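PDB 2QY1: pectate lyase II from Xanthomonas campestris pv. campestris, which probably cleaves pectate, the polygalacturonate of plant cell walls, by beta-elimination. Local coordinates for residues N19-E24 / N42-F47; G124-I129 / K159-V164; A178-S183 / A192-H197; E202-R207 / N224-S229; E247-P252 / S273-G278. The protein carries 2 engineered substitutions. All coordinates share one frame; numbering follows the deposited sequence.

Contact 1: N19-E24 / N42-F47; sequences NVATFE and NYTGKF
Val20 and Tyr43 pair in parallel where strands 18-20 and 39-43 end, at the N-terminal end of the right-handed parallel beta-helix, bonded mostly through backbone. Val20 N donates to Asn42 O (2.9 Å) almost straight, 174° at the hydrogen. Thr44 N returns a bond to Val20 O at 3.0 Å, gripping one residue through both its N-H and its C=O. The same oxygen takes a CH contact from Tyr43 CA.

Apolar contact lies on the Val20 and Tyr43 face, with Val20 CG2 and Tyr43 CB 4.3 Å apart. Tyr43 has CG anti to its backbone N (chi1 174°), which brings ring atom CD1 to 3.4 Å from Val20 O. Gly45 N sits 3.5 Å above the Tyr43 ring plane, over its centre. The hydroxyl bonds to Ala83 O, and Met26 of the adjacent helix 23-32 touches both Val20 and Tyr43.

On the other face Asn19 and Asn42 lie side by side, their amide planes 69° apart. Thr44 OG1 rests 3.3 Å from Ala21 CA. The chemistry implies a short parallel pairing fixed by main-chain bonds, with apolar groups turned to the helix and polar ones to the more exposed face.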
# COMPACT_ATOMS: atom_id res chain seq x y z
N ASN A 19 -7.02 -7.89 -23.36
CA ASN A 19 -6.81 -9.10 -22.57
C ASN A 19 -5.35 -9.51 -22.56
O ASN A 19 -4.74 -9.67 -23.62
CB ASN A 19 -7.69 -10.25 -23.08
CG ASN A 19 -9.17 -9.95 -23.01
OD1 ASN A 19 -9.61 -9.13 -22.19
ND2 ASN A 19 -9.95 -10.59 -23.87
N VAL A 20 -4.78 -9.64 -21.37
CA VAL A 20 -3.40 -10.09 -21.21
C VAL A 20 -3.35 -11.27 -20.24
O VAL A 20 -3.74 -11.15 -19.08
CB VAL A 20 -2.45 -8.93 -20.77
CG1 VAL A 20 -2.35 -7.87 -21.87
CG2 VAL A 20 -2.89 -8.30 -19.45
N ALA A 21 -2.89 -12.42 -20.73
CA ALA A 21 -2.90 -13.65 -19.95
C ALA A 21 -1.64 -13.85 -19.12
O ALA A 21 -1.61 -14.69 -18.21
CB ALA A 21 -3.13 -14.86 -20.85
N THR A 22 -0.60 -13.08 -19.43
CA THR A 22 0.70 -13.26 -18.79
C THR A 22 1.38 -11.94 -18.44
O THR A 22 1.06 -10.87 -18.98
CB THR A 22 1.69 -14.05 -19.69
OG1 THR A 22 1.96 -13.30 -20.88
CG2 THR A 22 1.15 -15.44 -20.05
N PHE A 23 2.34 -12.07 -17.53
CA PHE A 23 3.34 -11.06 -17.21
C PHE A 23 3.91 -10.40 -18.48
O PHE A 23 3.91 -9.17 -18.60
CB PHE A 23 4.43 -11.77 -16.38
CG PHE A 23 5.71 -11.02 -16.24
CD1 PHE A 23 5.75 -9.78 -15.62
CD2 PHE A 23 6.90 -11.59 -16.68
CE1 PHE A 23 6.96 -9.10 -15.48
CE2 PHE A 23 8.11 -10.92 -16.54
CZ PHE A 23 8.14 -9.67 -15.94
N GLU A 24 4.36 -11.21 -19.43
CA GLU A 24 5.00 -10.70 -20.66
C GLU A 24 4.02 -9.99 -21.59
O GLU A 24 4.36 -8.96 -22.19
CB GLU A 24 5.71 -11.84 -21.41
CG GLU A 24 6.93 -12.41 -20.66
CD GLU A 24 6.57 -13.51 -19.67
OE1 GLU A 24 5.36 -13.83 -19.51
OE2 GLU A 24 7.50 -14.07 -19.04
N ASN A 42 -6.90 -6.07 -19.09
CA ASN A 42 -7.64 -7.10 -18.39
C ASN A 42 -6.73 -8.31 -18.18
O ASN A 42 -6.51 -9.09 -19.11
CB ASN A 42 -8.91 -7.47 -19.17
CG ASN A 42 -9.66 -8.65 -18.57
OD1 ASN A 42 -10.03 -9.59 -19.28
ND2 ASN A 42 -9.90 -8.61 -17.27
N TYR A 43 -6.21 -8.45 -16.97
CA TYR A 43 -5.33 -9.57 -16.64
C TYR A 43 -6.11 -10.84 -16.30
O TYR A 43 -6.88 -10.86 -15.34
CB TYR A 43 -4.37 -9.23 -15.50
CG TYR A 43 -3.55 -10.42 -15.05
CD1 TYR A 43 -2.59 -10.98 -15.89
CD2 TYR A 43 -3.75 -11.00 -13.80
CE1 TYR A 43 -1.84 -12.10 -15.50
CE2 TYR A 43 -3.01 -12.11 -13.39
CZ TYR A 43 -2.06 -12.65 -14.24
OH TYR A 43 -1.33 -13.75 -13.85
N THR A 44 -5.89 -11.89 -17.09
CA THR A 44 -6.68 -13.12 -17.01
C THR A 44 -5.88 -14.33 -16.49
O THR A 44 -6.45 -15.40 -16.28
CB THR A 44 -7.26 -13.50 -18.39
OG1 THR A 44 -6.18 -13.76 -19.30
CG2 THR A 44 -8.12 -12.38 -18.94
N GLY A 45 -4.58 -14.15 -16.30
CA GLY A 45 -3.71 -15.23 -15.83
C GLY A 45 -4.12 -15.73 -14.46
O GLY A 45 -4.58 -14.96 -13.63
N LYS A 46 -3.97 -17.04 -14.25
CA LYS A 46 -4.35 -17.67 -12.99
C LYS A 46 -3.18 -18.47 -12.43
O LYS A 46 -3.13 -19.69 -12.57
CB LYS A 46 -5.56 -18.60 -13.19
CG LYS A 46 -6.80 -17.93 -13.76
CD LYS A 46 -7.85 -18.95 -14.18
CE LYS A 46 -8.53 -19.59 -12.97
NZ LYS A 46 -9.43 -18.64 -12.26
N PHE A 47 -2.24 -17.77 -11.80
CA PHE A 47 -1.10 -18.44 -11.19
C PHE A 47 -1.53 -19.34 -10.04
O PHE A 47 -2.26 -18.92 -9.14
CB PHE A 47 -0.06 -17.42 -10.70
CG PHE A 47 1.21 -18.05 -10.19
CD1 PHE A 47 1.37 -18.32 -8.83
CD2 PHE A 47 2.24 -18.38 -11.07
CE1 PHE A 47 2.54 -18.91 -8.36
CE2 PHE A 47 3.42 -18.97 -10.61
CZ PHE A 47 3.57 -19.23 -9.24

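Contact 2: G124-I129 / K159-V164; sequences GEPSKI and KGVHHV
The His162 ring is overlapped by Ser127 CB, which stands over one face 3.5 Å from the ring centroid and 21° off its normal, a CH-pi contact. With chi1 at 62°, CG of His162 sits between its own backbone N and carbonyl carbon, which turns the ring face to Ser127 CB. Two in-plane partners fix its rotation: ND1 of His162 meets ND1 of His163 at 2.9 Å, one of them donating, and NE2 bonds a water, which donates to Glu125 O. Ser127 OG turns to His95 instead.

These segments are corners of successive coils in the right-handed parallel beta-helix of the pectate lyases. Lys128 and His163 both have positive phi at the bend, and the bond from His162 N to Pro126 O, 3.1 Å, ties the two segments just before it. Beyond the bend Ile129 N reaches His163 O only weakly, at 3.3 Å. Pro126 CD packs on Val161 CG2 (3.8 Å), while Ile129 and Val164 run side by side; Leu118 touches Ile129, Val161 and Val164.

At the other end the bent Glu125 side chain lays CG 3.3 Å from Lys159 O. A second water donates to Glu125 OE1 and Gly160 O, while OE2 forms a salt bridge with Lys188, whose NZ also bonds Lys159 O.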
# COMPACT_ATOMS: atom_id res chain seq x y z
N GLY A 124 10.42 12.68 -13.22
CA GLY A 124 9.13 13.10 -12.69
C GLY A 124 8.63 12.21 -11.56
O GLY A 124 9.28 11.22 -11.21
N GLU A 125 7.48 12.57 -11.00
CA GLU A 125 6.88 11.83 -9.89
C GLU A 125 5.45 11.43 -10.22
O GLU A 125 4.66 12.29 -10.63
CB GLU A 125 6.89 12.67 -8.61
CG GLU A 125 8.26 13.17 -8.15
CD GLU A 125 8.66 14.49 -8.77
OE1 GLU A 125 7.79 15.38 -8.88
OE2 GLU A 125 9.84 14.65 -9.12
N PRO A 126 5.11 10.14 -10.07
CA PRO A 126 3.73 9.70 -10.30
C PRO A 126 2.69 10.44 -9.45
O PRO A 126 2.97 10.80 -8.30
CB PRO A 126 3.77 8.21 -9.94
CG PRO A 126 5.20 7.82 -10.19
CD PRO A 126 5.98 9.01 -9.72
N SER A 127 1.52 10.65 -10.02
CA SER A 127 0.41 11.32 -9.34
C SER A 127 -0.92 10.81 -9.86
O SER A 127 -1.00 10.28 -10.97
CB SER A 127 0.50 12.85 -9.49
OG SER A 127 0.26 13.26 -10.82
N LYS A 128 -1.97 10.99 -9.06
CA LYS A 128 -3.30 10.46 -9.33
C LYS A 128 -3.21 8.95 -9.58
O LYS A 128 -3.38 8.48 -10.70
CB LYS A 128 -4.00 11.19 -10.49
CG LYS A 128 -4.16 12.72 -10.33
CD LYS A 128 -4.55 13.18 -8.91
CE LYS A 128 -6.01 12.90 -8.57
NZ LYS A 128 -6.45 13.60 -7.32
N ILE A 129 -2.91 8.21 -8.51
CA ILE A 129 -2.83 6.76 -8.57
C ILE A 129 -3.90 6.17 -7.66
O ILE A 129 -4.10 6.64 -6.54
CB ILE A 129 -1.43 6.22 -8.16
CG1 ILE A 129 -0.28 7.04 -8.78
CG2 ILE A 129 -1.31 4.72 -8.47
CD1 ILE A 129 -0.17 7.00 -10.31
N LYS A 159 9.93 9.02 -3.06
CA LYS A 159 10.51 10.07 -3.90
C LYS A 159 9.48 11.03 -4.51
O LYS A 159 9.63 11.49 -5.64
CB LYS A 159 11.44 9.47 -4.97
CG LYS A 159 12.68 8.77 -4.39
CD LYS A 159 13.60 8.21 -5.47
CE LYS A 159 13.13 6.84 -5.95
NZ LYS A 159 13.74 6.45 -7.26
N GLY A 160 8.43 11.33 -3.75
CA GLY A 160 7.51 12.40 -4.10
C GLY A 160 6.26 12.04 -4.88
O GLY A 160 5.63 12.92 -5.47
N VAL A 161 5.91 10.76 -4.90
CA VAL A 161 4.62 10.34 -5.43
C VAL A 161 3.53 11.06 -4.63
O VAL A 161 3.58 11.09 -3.39
CB VAL A 161 4.43 8.80 -5.33
CG1 VAL A 161 3.05 8.39 -5.84
CG2 VAL A 161 5.52 8.08 -6.11
N HIS A 162 2.57 11.66 -5.32
CA HIS A 162 1.55 12.46 -4.65
C HIS A 162 0.14 12.23 -5.19
O HIS A 162 -0.03 11.85 -6.34
CB HIS A 162 1.91 13.95 -4.68
CG HIS A 162 2.00 14.53 -6.05
ND1 HIS A 162 0.97 15.22 -6.64
CD2 HIS A 162 3.02 14.53 -6.95
CE1 HIS A 162 1.34 15.63 -7.85
NE2 HIS A 162 2.58 15.21 -8.06
N HIS A 163 -0.85 12.47 -4.32
CA HIS A 163 -2.27 12.33 -4.65
C HIS A 163 -2.67 10.92 -5.05
O HIS A 163 -2.93 10.61 -6.22
CB HIS A 163 -2.71 13.40 -5.66
CG HIS A 163 -2.67 14.78 -5.11
ND1 HIS A 163 -1.57 15.60 -5.23
CD2 HIS A 163 -3.58 15.47 -4.37
CE1 HIS A 163 -1.81 16.75 -4.63
NE2 HIS A 163 -3.02 16.70 -4.09
N VAL A 164 -2.70 10.06 -4.03
CA VAL A 164 -2.90 8.63 -4.18
C VAL A 164 -3.96 8.16 -3.19
O VAL A 164 -3.99 8.59 -2.04
CB VAL A 164 -1.57 7.86 -3.91
CG1 VAL A 164 -1.78 6.35 -3.95
CG2 VAL A 164 -0.50 8.28 -4.92
O HOH W 1 6.34 15.39 -6.00
O HOH W 2 4.00 14.91 -10.26

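Contact 3: A178-S183 / A192-H197; sequences ALNGYS and ARTTYH
Asn180 and Thr194 approach from opposite directions, and the Tyr196 side chain comes in obliquely to the same spot, its ring plane 65° from the plane of the amide. One end of the Asn180 amide lies between the two hydroxyls; as modelled, ND2 is 2.9 Å from Tyr196 OH and 3.1 Å from Thr194 OG1. The opposite end of the amide is turned to Ala192, whose CB is 3.7 Å from the modelled OD1. Asn180 CG is anti to its backbone N (chi1 -158°), which carries the amide across toward the other segment.

No backbone pairing occurs here: the CA atoms of Asn180 and Ala192 stay 8.0 Å apart. The two strands belong to different faces of the right-handed parallel beta-helix, and their side chains meet in its interior, where Met157 touches Asn180, Thr194 and Tyr196 alike.

Tyr196 OH donates to a water 2.7 Å away that lies in the plane of the ring, at its edge. That water in turn donates to Leu179 O (2.7 Å), bridging the tyrosine to the opposing main chain. Beside it, Ala178 CB comes obliquely to the ring, 4.4 Å from CE2 of Tyr196, and Val166 and Ile218 also touch the tyrosine.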
# COMPACT_ATOMS: atom_id res chain seq x y z
N ALA A 178 3.50 -1.36 3.89
CA ALA A 178 3.36 -0.14 3.11
C ALA A 178 4.41 0.89 3.47
O ALA A 178 4.44 1.40 4.59
CB ALA A 178 1.95 0.44 3.28
N LEU A 179 5.28 1.19 2.51
CA LEU A 179 6.28 2.23 2.67
C LEU A 179 5.80 3.52 2.01
O LEU A 179 5.19 3.49 0.94
CB LEU A 179 7.62 1.79 2.05
CG LEU A 179 8.86 2.67 2.24
CD1 LEU A 179 9.26 2.79 3.70
CD2 LEU A 179 10.01 2.12 1.42
N ASN A 180 6.08 4.64 2.66
CA ASN A 180 5.76 5.95 2.10
C ASN A 180 6.91 6.91 2.42
O ASN A 180 6.91 7.58 3.45
CB ASN A 180 4.42 6.47 2.65
CG ASN A 180 3.78 7.51 1.76
OD1 ASN A 180 4.45 8.41 1.24
ND2 ASN A 180 2.47 7.40 1.57
N GLY A 181 7.90 6.95 1.53
CA GLY A 181 9.16 7.66 1.78
C GLY A 181 10.22 6.64 2.17
O GLY A 181 10.07 5.95 3.18
N TYR A 182 11.28 6.54 1.37
CA TYR A 182 12.18 5.38 1.45
C TYR A 182 13.32 5.51 2.46
O TYR A 182 13.90 4.51 2.89
CB TYR A 182 12.74 5.03 0.06
CG TYR A 182 13.93 5.85 -0.36
CD1 TYR A 182 13.76 7.08 -1.00
CD2 TYR A 182 15.23 5.39 -0.14
CE1 TYR A 182 14.85 7.85 -1.39
CE2 TYR A 182 16.33 6.15 -0.53
CZ TYR A 182 16.13 7.38 -1.15
OH TYR A 182 17.21 8.14 -1.54
N SER A 183 13.66 6.76 2.81
CA SER A 183 14.72 7.05 3.77
C SER A 183 14.53 8.45 4.35
O SER A 183 13.73 9.24 3.84
CB SER A 183 16.10 6.92 3.13
OG SER A 183 16.44 8.09 2.40
N ALA A 192 4.06 14.18 -0.75
CA ALA A 192 3.15 13.05 -0.65
C ALA A 192 1.82 13.42 0.00
O ALA A 192 1.78 14.05 1.06
CB ALA A 192 3.80 11.88 0.09
N ARG A 193 0.73 13.04 -0.67
CA ARG A 193 -0.62 13.22 -0.16
C ARG A 193 -1.34 11.91 -0.42
O ARG A 193 -1.68 11.59 -1.56
CB ARG A 193 -1.33 14.37 -0.90
CG ARG A 193 -0.65 15.74 -0.78
CD ARG A 193 -0.74 16.30 0.64
NE ARG A 193 -0.21 17.66 0.73
CZ ARG A 193 1.06 17.96 0.99
NH1 ARG A 193 1.95 16.99 1.19
NH2 ARG A 193 1.44 19.23 1.06
N THR A 194 -1.56 11.14 0.64
CA THR A 194 -2.05 9.77 0.52
C THR A 194 -3.24 9.49 1.42
O THR A 194 -3.23 9.80 2.61
CB THR A 194 -0.93 8.75 0.85
OG1 THR A 194 0.32 9.21 0.32
CG2 THR A 194 -1.25 7.37 0.27
N THR A 195 -4.28 8.88 0.84
CA THR A 195 -5.40 8.40 1.61
C THR A 195 -5.38 6.87 1.65
O THR A 195 -5.43 6.22 0.60
CB THR A 195 -6.75 8.89 1.04
OG1 THR A 195 -6.71 10.31 0.86
CG2 THR A 195 -7.90 8.52 1.97
N TYR A 196 -5.27 6.31 2.85
CA TYR A 196 -5.40 4.87 3.07
C TYR A 196 -6.74 4.62 3.73
O TYR A 196 -6.94 5.02 4.88
CB TYR A 196 -4.30 4.36 4.00
CG TYR A 196 -2.87 4.52 3.52
CD1 TYR A 196 -2.15 5.68 3.79
CD2 TYR A 196 -2.23 3.48 2.84
CE1 TYR A 196 -0.84 5.82 3.37
CE2 TYR A 196 -0.91 3.61 2.42
CZ TYR A 196 -0.22 4.78 2.68
OH TYR A 196 1.08 4.91 2.26
N HIS A 197 -7.67 3.96 3.04
CA HIS A 197 -8.96 3.66 3.67
C HIS A 197 -9.58 2.32 3.31
O HIS A 197 -9.38 1.80 2.20
CB HIS A 197 -9.97 4.80 3.49
CG HIS A 197 -10.54 4.91 2.11
ND1 HIS A 197 -11.72 4.31 1.74
CD2 HIS A 197 -10.10 5.57 1.01
CE1 HIS A 197 -11.98 4.58 0.47
NE2 HIS A 197 -11.01 5.35 0.01
O HOH W 3 2.52 3.17 0.84

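Contact 4: E202-R207 / N224-S229; sequences ENVESR and NNVTTS
Val204 and Val226 form the tight side of the contact, side by side and pointing inward, with Val204 CG2 3.7 Å from Val226 CG2. Around them the backbone is closely bonded. Asn203 N donates to Asn224 O at 3.0 Å, and Thr227 N to Val204 O at 3.1 Å. Glu205 O is gripped twice, by Thr228 N (2.9 Å) and by Ser229 N, whose bond is the straighter at 164°.

The chains turn a corner at Asn203 and Asn225, both in the left-handed region of backbone angles. Their side chains lie side by side with amide planes 15° apart, and ND2 of Asn203 is 3.4 Å from CB of Asn225. Asn173 touches one and Asn248 the other, so the row is an asparagine ladder along a turn of the right-handed parallel beta-helix, a familiar feature of pectate lyases.

The side chains of the exposed Thr227 and Thr228 pack more loosely. The extended Glu205 chain passes Thr227 with CG 3.5 Å from OG1 and carries OE1 on to a salt bridge with Lys142. Beyond it, a water accepts from Arg207 N at 2.8 Å and also bonds Ser229 OG, adding a bridge to the direct bond from Ser229 N.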
# COMPACT_ATOMS: atom_id res chain seq x y z
N GLU A 202 -3.89 -7.85 8.13
CA GLU A 202 -3.99 -8.97 9.06
C GLU A 202 -2.81 -9.93 8.99
O GLU A 202 -2.38 -10.32 7.91
CB GLU A 202 -5.31 -9.71 8.86
CG GLU A 202 -5.77 -10.48 10.09
CD GLU A 202 -7.24 -10.84 10.06
OE1 GLU A 202 -7.63 -11.74 10.84
OE2 GLU A 202 -8.01 -10.25 9.28
N ASN A 203 -2.31 -10.33 10.16
CA ASN A 203 -1.12 -11.18 10.26
C ASN A 203 0.06 -10.56 9.50
O ASN A 203 0.60 -11.15 8.57
CB ASN A 203 -1.41 -12.61 9.80
CG ASN A 203 -2.52 -13.27 10.61
OD1 ASN A 203 -3.61 -13.53 10.10
ND2 ASN A 203 -2.25 -13.53 11.88
N VAL A 204 0.40 -9.34 9.89
CA VAL A 204 1.50 -8.59 9.29
C VAL A 204 2.43 -8.11 10.41
O VAL A 204 2.07 -8.19 11.58
CB VAL A 204 1.00 -7.39 8.44
CG1 VAL A 204 0.18 -7.88 7.24
CG2 VAL A 204 0.19 -6.40 9.28
N GLU A 205 3.62 -7.62 10.06
CA GLU A 205 4.59 -7.23 11.08
C GLU A 205 4.72 -5.73 11.30
O GLU A 205 4.55 -5.26 12.43
CB GLU A 205 5.96 -7.87 10.83
CG GLU A 205 5.96 -9.39 11.02
CD GLU A 205 7.35 -9.97 11.23
OE1 GLU A 205 7.43 -11.20 11.44
OE2 GLU A 205 8.36 -9.22 11.21
N SER A 206 5.01 -4.98 10.24
CA SER A 206 5.29 -3.55 10.37
C SER A 206 5.02 -2.76 9.08
O SER A 206 4.68 -3.34 8.05
CB SER A 206 6.74 -3.32 10.82
OG SER A 206 7.64 -3.64 9.77
N ARG A 207 5.20 -1.44 9.18
CA ARG A 207 4.98 -0.49 8.08
C ARG A 207 3.51 -0.50 7.66
O ARG A 207 3.18 -0.90 6.54
CB ARG A 207 5.85 -0.82 6.85
CG ARG A 207 7.35 -0.83 7.05
CD ARG A 207 7.99 -0.92 5.68
NE ARG A 207 9.45 -1.02 5.70
CZ ARG A 207 10.19 -1.28 4.63
NH1 ARG A 207 9.62 -1.49 3.44
NH2 ARG A 207 11.51 -1.35 4.74
N ASN A 224 -5.46 -6.28 12.48
CA ASN A 224 -5.53 -7.46 13.34
C ASN A 224 -4.27 -8.29 13.22
O ASN A 224 -3.84 -8.61 12.11
CB ASN A 224 -6.77 -8.31 13.01
CG ASN A 224 -6.97 -9.46 13.98
OD1 ASN A 224 -7.27 -10.58 13.58
ND2 ASN A 224 -6.83 -9.17 15.28
N ASN A 225 -3.69 -8.63 14.36
CA ASN A 225 -2.44 -9.39 14.42
C ASN A 225 -1.29 -8.69 13.68
O ASN A 225 -0.71 -9.22 12.73
CB ASN A 225 -2.65 -10.85 13.96
CG ASN A 225 -3.52 -11.63 14.93
OD1 ASN A 225 -4.52 -12.25 14.53
ND2 ASN A 225 -3.17 -11.60 16.20
N VAL A 226 -1.00 -7.48 14.14
CA VAL A 226 0.12 -6.68 13.66
C VAL A 226 1.15 -6.71 14.79
O VAL A 226 0.92 -6.15 15.86
CB VAL A 226 -0.31 -5.24 13.32
CG1 VAL A 226 0.83 -4.46 12.70
CG2 VAL A 226 -1.53 -5.24 12.39
N THR A 227 2.28 -7.36 14.54
CA THR A 227 3.11 -7.87 15.63
C THR A 227 4.32 -7.02 16.05
O THR A 227 4.85 -7.21 17.15
CB THR A 227 3.56 -9.33 15.36
OG1 THR A 227 4.20 -9.40 14.07
CG2 THR A 227 2.37 -10.28 15.38
N THR A 228 4.75 -6.09 15.19
CA THR A 228 5.90 -5.24 15.52
C THR A 228 5.48 -3.79 15.75
O THR A 228 5.77 -3.23 16.80
CB THR A 228 7.02 -5.34 14.43
OG1 THR A 228 7.58 -6.66 14.44
CG2 THR A 228 8.13 -4.33 14.69
N SER A 229 4.81 -3.20 14.76
CA SER A 229 4.30 -1.84 14.86
C SER A 229 3.30 -1.58 13.73
O SER A 229 3.38 -2.19 12.67
CB SER A 229 5.44 -0.82 14.80
OG SER A 229 6.20 -0.96 13.62
O HOH W 4 5.18 0.20 11.45

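Contact 5: E247-P252 / S273-G278; sequences ENIKNP and SGITWG
Toward the C-terminal end of the right-handed parallel beta-helix, the corner at Asn248 meets Gly274 on the adjoining coil, their CA atoms 4.2 Å apart. Main-chain bonds set a parallel register. Asn248 N donates to Ser273 O at 171° about the hydrogen; Thr276 N donates to Ile249 O at 3.0 Å, and Asn251 N to Thr276 O at 2.9 Å. Between them Ile249 N reaches Gly274 O only by a weak, bent bond.

Asn248 continues the asparagine ladder that reaches it through Asn225, but the next position is a glycine: Asn248 ND2 lies 3.8 Å from Gly274 CA, where both residues have positive phi. That amide nitrogen donates to a water (2.7 Å) that also bonds Ser273 OG, and OD1 of Asn248 faces the Asn224 amide. A second water donates to Glu247 OE1 and accepts from Ser273 N, while OE2 of Glu247 is held by Tyr222 and Lys315.

Past the corner the packing turns apolar. Ile275 runs side by side with Ile249, its CD1 3.6 Å from Ile249 CG2, and its CG2 meets Pro252 CG. Pro252 crosses Trp277 at about a right angle, CD standing 3.6 Å from the centroid of the six-membered ring and 16° off its normal, a CH-pi contact over the face. On the outer side Lys250, extended with CG anti to N (chi1 -173°), runs past Thr276 OG1, which lies 3.4 Å from Lys250 CB.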
# COMPACT_ATOMS: atom_id res chain seq x y z
N GLU A 247 -7.15 -4.07 16.74
CA GLU A 247 -7.12 -5.16 17.72
C GLU A 247 -5.92 -6.07 17.49
O GLU A 247 -5.42 -6.15 16.36
CB GLU A 247 -8.43 -5.97 17.73
CG GLU A 247 -8.76 -6.68 16.41
CD GLU A 247 -10.03 -7.51 16.50
OE1 GLU A 247 -10.58 -7.66 17.62
OE2 GLU A 247 -10.48 -8.03 15.46
N ASN A 248 -5.46 -6.73 18.55
CA ASN A 248 -4.29 -7.61 18.50
C ASN A 248 -3.13 -6.95 17.73
O ASN A 248 -2.65 -7.48 16.73
CB ASN A 248 -4.66 -8.97 17.90
CG ASN A 248 -5.81 -9.64 18.64
OD1 ASN A 248 -6.82 -9.99 18.04
ND2 ASN A 248 -5.65 -9.82 19.95
N ILE A 249 -2.71 -5.79 18.21
CA ILE A 249 -1.71 -4.98 17.51
C ILE A 249 -0.71 -4.38 18.50
O ILE A 249 -1.10 -3.86 19.55
CB ILE A 249 -2.38 -3.87 16.61
CG1 ILE A 249 -1.32 -2.97 15.96
CG2 ILE A 249 -3.41 -3.05 17.40
CD1 ILE A 249 -1.81 -2.21 14.72
N LYS A 250 0.57 -4.50 18.17
CA LYS A 250 1.64 -3.89 18.95
C LYS A 250 2.00 -2.55 18.31
O LYS A 250 2.09 -2.45 17.09
CB LYS A 250 2.86 -4.81 19.02
CG LYS A 250 3.95 -4.33 19.96
CD LYS A 250 5.05 -5.35 20.11
CE LYS A 250 6.09 -4.88 21.11
NZ LYS A 250 7.00 -5.99 21.51
N ASN A 251 2.21 -1.54 19.16
CA ASN A 251 2.50 -0.17 18.71
C ASN A 251 1.62 0.28 17.53
O ASN A 251 2.14 0.58 16.45
CB ASN A 251 3.99 -0.02 18.36
CG ASN A 251 4.90 -0.52 19.45
OD1 ASN A 251 5.70 -1.44 19.24
ND2 ASN A 251 4.80 0.07 20.64
N PRO A 252 0.28 0.33 17.74
CA PRO A 252 -0.63 0.65 16.64
C PRO A 252 -0.41 2.03 16.02
O PRO A 252 -0.52 2.19 14.81
CB PRO A 252 -2.02 0.57 17.29
CG PRO A 252 -1.78 0.69 18.75
CD PRO A 252 -0.44 0.06 18.99
N SER A 273 -9.48 -5.25 21.91
CA SER A 273 -8.63 -6.00 22.82
C SER A 273 -7.28 -6.33 22.19
O SER A 273 -7.12 -6.27 20.96
CB SER A 273 -9.33 -7.29 23.27
OG SER A 273 -9.65 -8.10 22.15
N GLY A 274 -6.30 -6.65 23.03
CA GLY A 274 -4.99 -7.10 22.58
C GLY A 274 -4.06 -6.02 22.05
O GLY A 274 -3.22 -6.29 21.19
N ILE A 275 -4.22 -4.80 22.55
CA ILE A 275 -3.30 -3.71 22.23
C ILE A 275 -2.09 -3.81 23.15
O ILE A 275 -2.23 -3.82 24.38
CB ILE A 275 -3.95 -2.31 22.41
CG1 ILE A 275 -5.36 -2.26 21.81
CG2 ILE A 275 -3.03 -1.21 21.85
CD1 ILE A 275 -5.45 -2.37 20.30
N THR A 276 -0.90 -3.89 22.56
CA THR A 276 0.35 -3.90 23.33
C THR A 276 1.30 -2.82 22.85
O THR A 276 1.15 -2.30 21.74
CB THR A 276 1.05 -5.28 23.31
OG1 THR A 276 1.35 -5.66 21.96
CG2 THR A 276 0.18 -6.35 23.96
N TRP A 277 2.27 -2.47 23.69
CA TRP A 277 3.23 -1.42 23.37
C TRP A 277 4.65 -1.85 23.74
O TRP A 277 4.85 -2.64 24.66
CB TRP A 277 2.88 -0.13 24.12
CG TRP A 277 1.53 0.43 23.76
CD1 TRP A 277 0.35 0.21 24.41
CD2 TRP A 277 1.24 1.32 22.68
NE1 TRP A 277 -0.67 0.90 23.79
CE2 TRP A 277 -0.15 1.59 22.73
CE3 TRP A 277 2.01 1.92 21.67
CZ2 TRP A 277 -0.78 2.44 21.81
CZ3 TRP A 277 1.38 2.75 20.76
CH2 TRP A 277 -0.00 3.01 20.83
N GLY A 278 5.63 -1.30 23.02
CA GLY A 278 7.03 -1.58 23.27
C GLY A 278 7.92 -0.37 23.03
O GLY A 278 7.52 0.58 22.36
O HOH W 5 -11.31 -6.57 20.01
O HOH W 6 -7.59 -10.19 21.86

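All five contacts belong to one beta-helix but differ in depth. Contact 3 is buried, joining different faces through side chains and one water, with no backbone pairing; the other four, partly buried, join neighbouring coils by backbone bonds. Contacts 1 and 5 lie near opposite ends, centres about 39 Å apart, and contact 1 adds helix 23-32. Contact 2 adjoins contact 3, Val164 bonding to Arg193 and Thr195. Contacts 4 and 5 lie on the same side of the chain's centre, on neighbouring strands, Val226 O accepting from Lys250 N. Corner chemistry varies, with lysine and paired histidines in contact 2, side-by-side asparagines in contact 4, and asparagine beside glycine in contact 5.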